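Local coordinates for dipeptidase AC. Metallo peptidase. MEROPS family M19 (Rhodobacter sphaeroides, PDB 3LY0), which probably hydrolyses dipeptides as a zinc-dependent metallodipeptidase, and here holds a phosphinate mimic of L-Ala-D-Ala at its metal site, at residues A[9-15]-A[50-56]; A[37-41]-A[307-312]. One frame throughout, in Å; residues are numbered along the deposited sequence.

Contact 1. Residues A[9-15]-A[50-56]; sequences VFDGHND and FAGGFFA. With ZN (zinc ion), chain D; LY0 ((2R)-3-[(R)-[(1R)-1-aminoethyl](hydroxy)phosphoryl]-2-methylpropanoic acid), chain C.
Strand 9-11 of the TIM-barrel-clan fold and, after a corner at Gly12, strand 13-14 run parallel to strand 50-56, from Val9 beside Phe50 to the zinc ligands His13 and Asp15 near Ala56. Five backbone bonds join them; Asp11 N gives to Gly52 O at 2.8 Å and Asn14 N to Phe54 O at 3.0 Å. The register slips by one residue twice, each a beta bulge. At the second, Asp11 OD2 accepts from His13 N, an Asx turn, and bonds Ser305 OG. Glycine suits the strand facing the Phe10 ring: Gly53 CA lies 3.8 Å from the ring centroid, a CH-pi contact over one face, and a CB there would run into Asp11 O. CE2 of Phe10 meets CE2 of Phe54 at 3.8 Å, the planes 65° apart. On the opposite face the Asn14 amide, its CG between backbone N and carbonyl carbon (chi1 80°), stands nearly upright on the Phe55 ring, ND2 3.3 Å above its centre. Water 1 accepts from ND2 and lies within bonding distance of Asp11 OD2 and Phe54 O, competitors for its protons; Asn14 OD1 takes Phe16 N. His13 NE2 binds one of two zinc ions at 2.2 Å, Asp15 chelates it through both oxygens, and Ala56 CB sits 3.3 Å from His13 CE1. Glu139, shared with the second zinc, and the inhibitor's N1 and O31 complete the site.

Contact 2. Residues A[37-41]-A[307-312]; sequences TGHLD and FDGATI. With LY0 ((2R)-3-[(R)-[(1R)-1-aminoethyl](hydroxy)phosphoryl]-2-methylpropanoic acid), chain C.
Neither 37-41 nor 307-312 is helix or strand: two irregular loops meet with His39 and Asp308 abreast, their CA atoms 5.4 Å apart. Positive phi at Asp308 (67°) bends the chain on toward Gly309, whose O lies 3.2 Å from C4 of the inhibitor. His39 and Asp308 exchange bonds, each side chain gripping the other's backbone N. Asp308 N points at His39 ND1 over 2.8 Å, almost straight at 175° though tilted from the ring plane, so ND1 is an acceptor. In return His39 N meets Asp308 OD1 at 2.7 Å on the syn side but well out of the carboxylate plane, and Leu40 N adds a weak bond to OD2, which also pairs with Arg19. With CG anti to the carbonyl carbon, chi1 -68°, the imidazole reaches between the bend and Ile312: CD1 of Ile312 rests over one face, 3.9 Å from the ring centroid, while Ala310 O lies at the edge, in the plane. Water 4 links NE2 to Ile312 N. Beside this, Leu40 CD1 packs on Phe307 CB at 3.5 Å, the two side chains crossing at about a right angle. A leucine in place of His39 would probably leave Asp308 N without its acceptor and break the water link to Ile312, letting the bend shift. Because ND1 accepts the hydrogen bond from Asp308 N, a neutral imidazole protonated on NE2 is likely, and the Asp308 carboxylate, shared between two backbone N-H groups and Arg19, is probably kept ionised.

Contact 1 lies deep in the core, in the parallel sheet, whereas contact 2 joins two loops farther out and is only partly buried. The first depends on parallel-sheet backbone bonding broken by two bulges, aromatic packing and metal coordination; the second on reciprocal bonds between side chain and backbone, with the Asp308 carboxylate also paired to Arg19. They meet directly: Asp15 N probably bonds Phe307 O, Leu40 CD1 packs on the Asn14 amide, and Gly309 CA lies against Asp15 OD2. Segments 9-15 and 307-312 thus reach the same inhibitor differently, the former through zinc ligands and the latter through the pocket wall at Gly309 and Ala310. Along the chain the two contacts interleave.

Contact 1. Residues A[9-15]-A[50-56]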
ATOM      1  N   VAL A   9       5.088  -8.888 -11.455  1.00 12.62           N
ATOM      2  CA  VAL A   9       4.134  -8.416 -10.458  1.00 12.08           C
ATOM      3  C   VAL A   9       4.176  -6.906 -10.365  1.00 11.93           C
ATOM      4  O   VAL A   9       5.245  -6.322 -10.178  1.00 12.76           O
ATOM      5  CB  VAL A   9       4.442  -9.015  -9.074  1.00 12.54           C
ATOM      6  CG1 VAL A   9       3.608  -8.349  -7.976  1.00 12.14           C
ATOM      7  CG2 VAL A   9       4.190 -10.507  -9.097  1.00 12.80           C
ATOM      8  N   PHE A  10       3.016  -6.279 -10.535  1.00 10.65           N
ATOM      9  CA  PHE A  10       2.886  -4.871 -10.198  1.00 10.20           C
ATOM     10  C   PHE A  10       2.229  -4.806  -8.832  1.00  8.48           C
ATOM     11  O   PHE A  10       1.183  -5.424  -8.596  1.00 10.43           O
ATOM     12  CB  PHE A  10       2.055  -4.102 -11.227  1.00 10.92           C
ATOM     13  CG  PHE A  10       2.028  -2.631 -10.966  1.00  9.72           C
ATOM     14  CD1 PHE A  10       3.031  -1.822 -11.449  1.00  9.34           C
ATOM     15  CD2 PHE A  10       1.037  -2.069 -10.179  1.00  9.42           C
ATOM     16  CE1 PHE A  10       3.039  -0.468 -11.190  1.00 10.77           C
ATOM     17  CE2 PHE A  10       1.033  -0.707  -9.910  1.00 10.40           C
ATOM     18  CZ  PHE A  10       2.028   0.092 -10.411  1.00 10.20           C
ATOM     19  N   ASP A  11       2.844  -4.036  -7.940  1.00  9.69           N
ATOM     20  CA  ASP A  11       2.479  -4.094  -6.528  1.00  9.07           C
ATOM     21  C   ASP A  11       1.815  -2.835  -5.984  1.00  8.60           C
ATOM     22  O   ASP A  11       2.155  -1.706  -6.364  1.00 10.71           O
ATOM     23  CB  ASP A  11       3.713  -4.379  -5.685  1.00  8.93           C
ATOM     24  CG  ASP A  11       3.372  -4.563  -4.242  1.00  8.73           C
ATOM     25  OD1 ASP A  11       2.719  -5.579  -3.923  1.00 10.37           O
ATOM     26  OD2 ASP A  11       3.744  -3.684  -3.426  1.00  8.81           O
ATOM     27  N   GLY A  12       0.910  -3.039  -5.034  1.00  8.49           N
ATOM     28  CA  GLY A  12       0.074  -1.966  -4.509  1.00  9.59           C
ATOM     29  C   GLY A  12       0.690  -1.039  -3.469  1.00  7.79           C
ATOM     30  O   GLY A  12       0.166   0.050  -3.257  1.00  8.58           O
ATOM     31  N   HIS A  13       1.770  -1.444  -2.807  1.00  9.20           N
ATOM     32  CA  HIS A  13       2.308  -0.633  -1.715  1.00  6.96           C
ATOM     33  C   HIS A  13       3.655  -1.103  -1.200  1.00  7.95           C
ATOM     34  O   HIS A  13       3.767  -2.227  -0.713  1.00  8.76           O
ATOM     35  CB  HIS A  13       1.339  -0.629  -0.524  1.00  8.12           C
ATOM     36  CG  HIS A  13       1.714   0.352   0.538  1.00  9.03           C
ATOM     37  ND1 HIS A  13       1.278   1.661   0.517  1.00  9.20           N
ATOM     38  CD2 HIS A  13       2.501   0.235   1.639  1.00  9.78           C
ATOM     39  CE1 HIS A  13       1.757   2.297   1.571  1.00  9.34           C
ATOM     40  NE2 HIS A  13       2.506   1.461   2.263  1.00 10.02           N
ATOM     41  N   ASN A  14       4.663  -0.234  -1.263  1.00  9.23           N
ATOM     42  CA  ASN A  14       5.909  -0.528  -0.556  1.00  9.10           C
ATOM     43  C   ASN A  14       6.465   0.708   0.121  1.00  9.16           C
ATOM     44  O   ASN A  14       6.147   1.831  -0.273  1.00  9.78           O
ATOM     45  CB  ASN A  14       6.962  -1.168  -1.484  1.00  9.34           C
ATOM     46  CG  ASN A  14       7.690  -0.149  -2.339  1.00  9.75           C
ATOM     47  OD1 ASN A  14       8.495   0.643  -1.845  1.00  9.77           O
ATOM     48  ND2 ASN A  14       7.419  -0.172  -3.640  1.00  9.41           N
ATOM     49  N   ASP A  15       7.283   0.481   1.148  1.00 10.20           N
ATOM     50  CA  ASP A  15       7.900   1.557   1.904  1.00 10.27           C
ATOM     51  C   ASP A  15       9.415   1.615   1.729  1.00 10.23           C
ATOM     52  O   ASP A  15      10.137   2.010   2.638  1.00  9.99           O
ATOM     53  CB  ASP A  15       7.528   1.433   3.380  1.00 10.66           C
ATOM     54  CG  ASP A  15       6.052   1.660   3.616  1.00 10.75           C
ATOM     55  OD1 ASP A  15       5.578   2.796   3.394  1.00 10.30           O
ATOM     56  OD2 ASP A  15       5.348   0.711   3.999  1.00  9.31           O
ATOM     57  N   PHE A  50       9.623  -8.263  -9.997  1.00 13.22           N
ATOM     58  CA  PHE A  50       8.867  -7.089  -9.565  1.00 12.79           C
ATOM     59  C   PHE A  50       8.851  -6.116 -10.734  1.00 11.10           C
ATOM     60  O   PHE A  50       9.881  -5.533 -11.071  1.00 12.59           O
ATOM     61  CB  PHE A  50       9.561  -6.491  -8.332  1.00 11.45           C
ATOM     62  CG  PHE A  50       8.883  -5.271  -7.741  1.00 10.85           C
ATOM     63  CD1 PHE A  50       7.948  -5.396  -6.716  1.00 10.78           C
ATOM     64  CD2 PHE A  50       9.228  -3.992  -8.171  1.00 10.91           C
ATOM     65  CE1 PHE A  50       7.344  -4.259  -6.150  1.00 12.67           C
ATOM     66  CE2 PHE A  50       8.631  -2.860  -7.609  1.00 12.35           C
ATOM     67  CZ  PHE A  50       7.692  -2.998  -6.594  1.00 11.70           C
ATOM     68  N   ALA A  51       7.684  -5.961 -11.363  1.00 11.38           N
ATOM     69  CA  ALA A  51       7.525  -5.070 -12.525  1.00 11.69           C
ATOM     70  C   ALA A  51       7.455  -3.590 -12.152  1.00 11.38           C
ATOM     71  O   ALA A  51       7.762  -2.713 -12.956  1.00 12.47           O
ATOM     72  CB  ALA A  51       6.282  -5.444 -13.317  1.00 14.74           C
ATOM     73  N   GLY A  52       7.038  -3.326 -10.923  1.00 11.15           N
ATOM     74  CA  GLY A  52       6.834  -1.967 -10.470  1.00 10.37           C
ATOM     75  C   GLY A  52       5.804  -1.936  -9.363  1.00  8.62           C
ATOM     76  O   GLY A  52       5.270  -2.966  -8.952  1.00  8.99           O
ATOM     77  N   GLY A  53       5.516  -0.732  -8.884  1.00  9.06           N
ATOM     78  CA  GLY A  53       4.519  -0.591  -7.840  1.00 10.47           C
ATOM     79  C   GLY A  53       4.326   0.827  -7.357  1.00  8.21           C
ATOM     80  O   GLY A  53       4.948   1.775  -7.853  1.00  9.69           O
ATOM     81  N   PHE A  54       3.433   0.959  -6.376  1.00  8.81           N
ATOM     82  CA  PHE A  54       3.253   2.216  -5.669  1.00  8.81           C
ATOM     83  C   PHE A  54       4.357   2.343  -4.620  1.00  7.59           C
ATOM     84  O   PHE A  54       4.515   1.447  -3.771  1.00  9.55           O
ATOM     85  CB  PHE A  54       1.913   2.235  -4.922  1.00  9.33           C
ATOM     86  CG  PHE A  54       0.684   2.247  -5.801  1.00  9.49           C
ATOM     87  CD1 PHE A  54      -0.079   3.406  -5.931  1.00 12.11           C
ATOM     88  CD2 PHE A  54       0.242   1.090  -6.433  1.00  9.93           C
ATOM     89  CE1 PHE A  54      -1.242   3.413  -6.703  1.00 13.21           C
ATOM     90  CE2 PHE A  54      -0.915   1.087  -7.191  1.00 12.07           C
ATOM     91  CZ  PHE A  54      -1.659   2.249  -7.332  1.00 12.71           C
ATOM     92  N   PHE A  55       5.081   3.459  -4.672  1.00  8.97           N
ATOM     93  CA  PHE A  55       6.124   3.786  -3.702  1.00  9.00           C
ATOM     94  C   PHE A  55       5.593   4.839  -2.739  1.00  8.74           C
ATOM     95  O   PHE A  55       5.367   5.984  -3.121  1.00 10.17           O
ATOM     96  CB  PHE A  55       7.385   4.274  -4.435  1.00  8.59           C
ATOM     97  CG  PHE A  55       8.137   3.167  -5.116  1.00  8.42           C
ATOM     98  CD1 PHE A  55       9.281   2.629  -4.538  1.00  9.04           C
ATOM     99  CD2 PHE A  55       7.674   2.641  -6.314  1.00  8.83           C
ATOM    100  CE1 PHE A  55       9.961   1.573  -5.152  1.00  9.60           C
ATOM    101  CE2 PHE A  55       8.339   1.582  -6.927  1.00  9.16           C
ATOM    102  CZ  PHE A  55       9.479   1.059  -6.350  1.00  9.41           C
ATOM    103  N   ALA A  56       5.374   4.422  -1.498  1.00  8.42           N
ATOM    104  CA  ALA A  56       4.742   5.277  -0.508  1.00  8.36           C
ATOM    105  C   ALA A  56       5.689   6.289   0.102  1.00 10.45           C
ATOM    106  O   ALA A  56       6.808   5.959   0.511  1.00  9.47           O
ATOM    107  CB  ALA A  56       4.113   4.423   0.591  1.00  9.73           C
TER
HETATM  108 ZN    ZN D 364       3.579   2.043   4.132  0.63  9.04          ZN
HETATM  109  P   LY0 C 363       2.760   0.572   6.854  1.00 12.30           P
HETATM  110  C1  LY0 C 363       4.534   1.856   8.588  1.00 16.69           C
HETATM  111  N1  LY0 C 363       4.345   2.650   6.247  1.00 11.58           N
HETATM  112  C2  LY0 C 363       4.307   1.501   7.135  1.00 13.43           C
HETATM  113  C4  LY0 C 363       2.857  -1.081   7.650  1.00 13.75           C
HETATM  114  C5  LY0 C 363       1.670  -1.462   8.489  1.00 13.92           C
HETATM  115  C6  LY0 C 363       0.357  -1.202   7.800  1.00 12.37           C
HETATM  116  C7  LY0 C 363       1.775  -2.815   9.145  1.00 16.28           C
HETATM  117  O31 LY0 C 363       2.616   0.474   5.354  1.00 12.01           O
HETATM  118  O32 LY0 C 363       1.561   1.407   7.413  1.00 11.45           O
HETATM  119  O61 LY0 C 363      -0.785  -1.227   8.531  1.00 12.92           O
HETATM  120  O62 LY0 C 363       0.299  -0.933   6.589  1.00 11.69           O
HETATM  121  O   HOH W   1       5.017  -1.452  -4.445  1.00 10.93           O
HETATM  122  O   HOH W   2       8.349   3.770  -0.799  1.00 11.58           O
HETATM  123  O   HOH W   3       7.456   4.910   3.119  1.00 15.47           O

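Contact 2. Residues A[37-41]-A[307-312]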
ATOM      1  N   THR A  37      19.937  -5.844   3.608  1.00 16.01           N
ATOM      2  CA  THR A  37      18.807  -5.761   4.527  1.00 17.52           C
ATOM      3  C   THR A  37      17.488  -5.540   3.799  1.00 15.58           C
ATOM      4  O   THR A  37      17.455  -5.252   2.601  1.00 14.27           O
ATOM      5  CB  THR A  37      18.980  -4.620   5.560  1.00 19.16           C
ATOM      6  OG1 THR A  37      18.728  -3.350   4.942  1.00 16.55           O
ATOM      7  CG2 THR A  37      20.384  -4.625   6.150  1.00 20.49           C
ATOM      8  N   GLY A  38      16.396  -5.673   4.539  1.00 13.38           N
ATOM      9  CA  GLY A  38      15.092  -5.298   4.026  1.00 14.30           C
ATOM     10  C   GLY A  38      14.596  -6.180   2.899  1.00 13.02           C
ATOM     11  O   GLY A  38      15.100  -7.287   2.678  1.00 13.07           O
ATOM     12  N   HIS A  39      13.598  -5.679   2.180  1.00 11.24           N
ATOM     13  CA  HIS A  39      12.854  -6.487   1.226  1.00 11.58           C
ATOM     14  C   HIS A  39      13.143  -6.145  -0.222  1.00 10.84           C
ATOM     15  O   HIS A  39      13.060  -7.013  -1.090  1.00 12.96           O
ATOM     16  CB  HIS A  39      11.353  -6.329   1.452  1.00 11.18           C
ATOM     17  CG  HIS A  39      10.865  -6.920   2.732  1.00 11.93           C
ATOM     18  ND1 HIS A  39       9.734  -6.463   3.372  1.00 10.62           N
ATOM     19  CD2 HIS A  39      11.345  -7.937   3.490  1.00 12.30           C
ATOM     20  CE1 HIS A  39       9.538  -7.171   4.470  1.00  9.92           C
ATOM     21  NE2 HIS A  39      10.500  -8.075   4.562  1.00 12.24           N
ATOM     22  N   LEU A  40      13.459  -4.880  -0.479  1.00  9.93           N
ATOM     23  CA  LEU A  40      13.580  -4.362  -1.841  1.00 11.09           C
ATOM     24  C   LEU A  40      14.926  -3.704  -2.120  1.00 12.62           C
ATOM     25  O   LEU A  40      15.567  -3.147  -1.220  1.00 13.25           O
ATOM     26  CB  LEU A  40      12.478  -3.327  -2.119  1.00 11.52           C
ATOM     27  CG  LEU A  40      11.053  -3.860  -2.280  1.00 10.42           C
ATOM     28  CD1 LEU A  40      10.048  -2.714  -2.108  1.00 12.17           C
ATOM     29  CD2 LEU A  40      10.877  -4.541  -3.616  1.00 11.91           C
ATOM     30  N   ASP A  41      15.325  -3.768  -3.390  1.00 10.64           N
ATOM     31  CA  ASP A  41      16.362  -2.941  -3.997  1.00 12.47           C
ATOM     32  C   ASP A  41      16.315  -3.295  -5.478  1.00 10.98           C
ATOM     33  O   ASP A  41      15.617  -4.233  -5.862  1.00 11.82           O
ATOM     34  CB  ASP A  41      17.752  -3.177  -3.382  1.00 13.48           C
ATOM     35  CG  ASP A  41      18.111  -4.644  -3.272  1.00 14.07           C
ATOM     36  OD1 ASP A  41      18.228  -5.303  -4.327  1.00 14.26           O
ATOM     37  OD2 ASP A  41      18.281  -5.132  -2.125  1.00 13.88           O
ATOM     38  N   PHE A 307       5.990  -4.453   1.261  1.00  8.53           N
ATOM     39  CA  PHE A 307       7.442  -4.645   1.314  1.00 10.78           C
ATOM     40  C   PHE A 307       8.118  -3.448   1.994  1.00 10.07           C
ATOM     41  O   PHE A 307       7.812  -2.282   1.693  1.00 10.48           O
ATOM     42  CB  PHE A 307       8.054  -4.816  -0.084  1.00  9.78           C
ATOM     43  CG  PHE A 307       7.884  -6.187  -0.691  1.00 10.69           C
ATOM     44  CD1 PHE A 307       8.084  -7.339   0.051  1.00 11.34           C
ATOM     45  CD2 PHE A 307       7.572  -6.310  -2.047  1.00 11.57           C
ATOM     46  CE1 PHE A 307       7.950  -8.598  -0.540  1.00 10.61           C
ATOM     47  CE2 PHE A 307       7.432  -7.558  -2.636  1.00 12.25           C
ATOM     48  CZ  PHE A 307       7.617  -8.698  -1.879  1.00 10.93           C
ATOM     49  N   ASP A 308       9.042  -3.758   2.904  1.00  9.61           N
ATOM     50  CA  ASP A 308       9.803  -2.779   3.689  1.00 10.33           C
ATOM     51  C   ASP A 308       8.976  -1.967   4.684  1.00 12.00           C
ATOM     52  O   ASP A 308       9.494  -1.057   5.333  1.00 13.45           O
ATOM     53  CB  ASP A 308      10.677  -1.901   2.789  1.00 11.59           C
ATOM     54  CG  ASP A 308      11.941  -2.618   2.335  1.00 11.58           C
ATOM     55  OD1 ASP A 308      12.520  -3.350   3.164  1.00 13.08           O
ATOM     56  OD2 ASP A 308      12.347  -2.460   1.166  1.00 13.37           O
ATOM     57  N   GLY A 309       7.703  -2.327   4.836  1.00 10.77           N
ATOM     58  CA  GLY A 309       6.845  -1.689   5.824  1.00 11.29           C
ATOM     59  C   GLY A 309       6.382  -2.596   6.956  1.00 13.11           C
ATOM     60  O   GLY A 309       5.893  -2.107   7.970  1.00 14.01           O
ATOM     61  N   ALA A 310       6.538  -3.908   6.801  1.00 11.93           N
ATOM     62  CA  ALA A 310       6.015  -4.874   7.766  1.00 12.33           C
ATOM     63  C   ALA A 310       6.788  -6.182   7.711  1.00 12.92           C
ATOM     64  O   ALA A 310       7.476  -6.464   6.740  1.00 15.21           O
ATOM     65  CB  ALA A 310       4.547  -5.138   7.477  1.00 17.24           C
ATOM     66  N   THR A 311       6.653  -6.997   8.751  1.00 13.23           N
ATOM     67  CA  THR A 311       7.171  -8.362   8.702  1.00 13.09           C
ATOM     68  C   THR A 311       6.252  -9.192   7.811  1.00 12.71           C
ATOM     69  O   THR A 311       5.028  -9.117   7.947  1.00 12.11           O
ATOM     70  CB  THR A 311       7.214  -8.997  10.100  1.00 15.42           C
ATOM     71  OG1 THR A 311       8.067  -8.211  10.941  1.00 20.91           O
ATOM     72  CG2 THR A 311       7.756 -10.424  10.027  1.00 16.71           C
ATOM     73  N   ILE A 312       6.839  -9.987   6.916  1.00 12.95           N
ATOM     74  CA  ILE A 312       6.063 -10.780   5.958  1.00 11.07           C
ATOM     75  C   ILE A 312       6.356 -12.278   6.161  1.00 12.87           C
ATOM     76  O   ILE A 312       7.266 -12.626   6.917  1.00 14.79           O
ATOM     77  CB  ILE A 312       6.341 -10.309   4.497  1.00 12.16           C
ATOM     78  CG1 ILE A 312       7.780 -10.638   4.077  1.00 13.26           C
ATOM     79  CG2 ILE A 312       6.063  -8.811   4.365  1.00 12.54           C
ATOM     80  CD1 ILE A 312       8.133 -10.225   2.638  1.00 13.16           C
TER
HETATM   81  P   LY0 C 363       2.760   0.572   6.854  1.00 12.30           P
HETATM   82  C1  LY0 C 363       4.534   1.856   8.588  1.00 16.69           C
HETATM   83  N1  LY0 C 363       4.345   2.650   6.247  1.00 11.58           N
HETATM   84  C2  LY0 C 363       4.307   1.501   7.135  1.00 13.43           C
HETATM   85  C4  LY0 C 363       2.857  -1.081   7.650  1.00 13.75           C
HETATM   86  C5  LY0 C 363       1.670  -1.462   8.489  1.00 13.92           C
HETATM   87  C6  LY0 C 363       0.357  -1.202   7.800  1.00 12.37           C
HETATM   88  C7  LY0 C 363       1.775  -2.815   9.145  1.00 16.28           C
HETATM   89  O31 LY0 C 363       2.616   0.474   5.354  1.00 12.01           O
HETATM   90  O32 LY0 C 363       1.561   1.407   7.413  1.00 11.45           O
HETATM   91  O61 LY0 C 363      -0.785  -1.227   8.531  1.00 12.92           O
HETATM   92  O62 LY0 C 363       0.299  -0.933   6.589  1.00 11.69           O
HETATM   93  O   HOH W   4      10.023  -9.862   6.989  1.00 14.68           O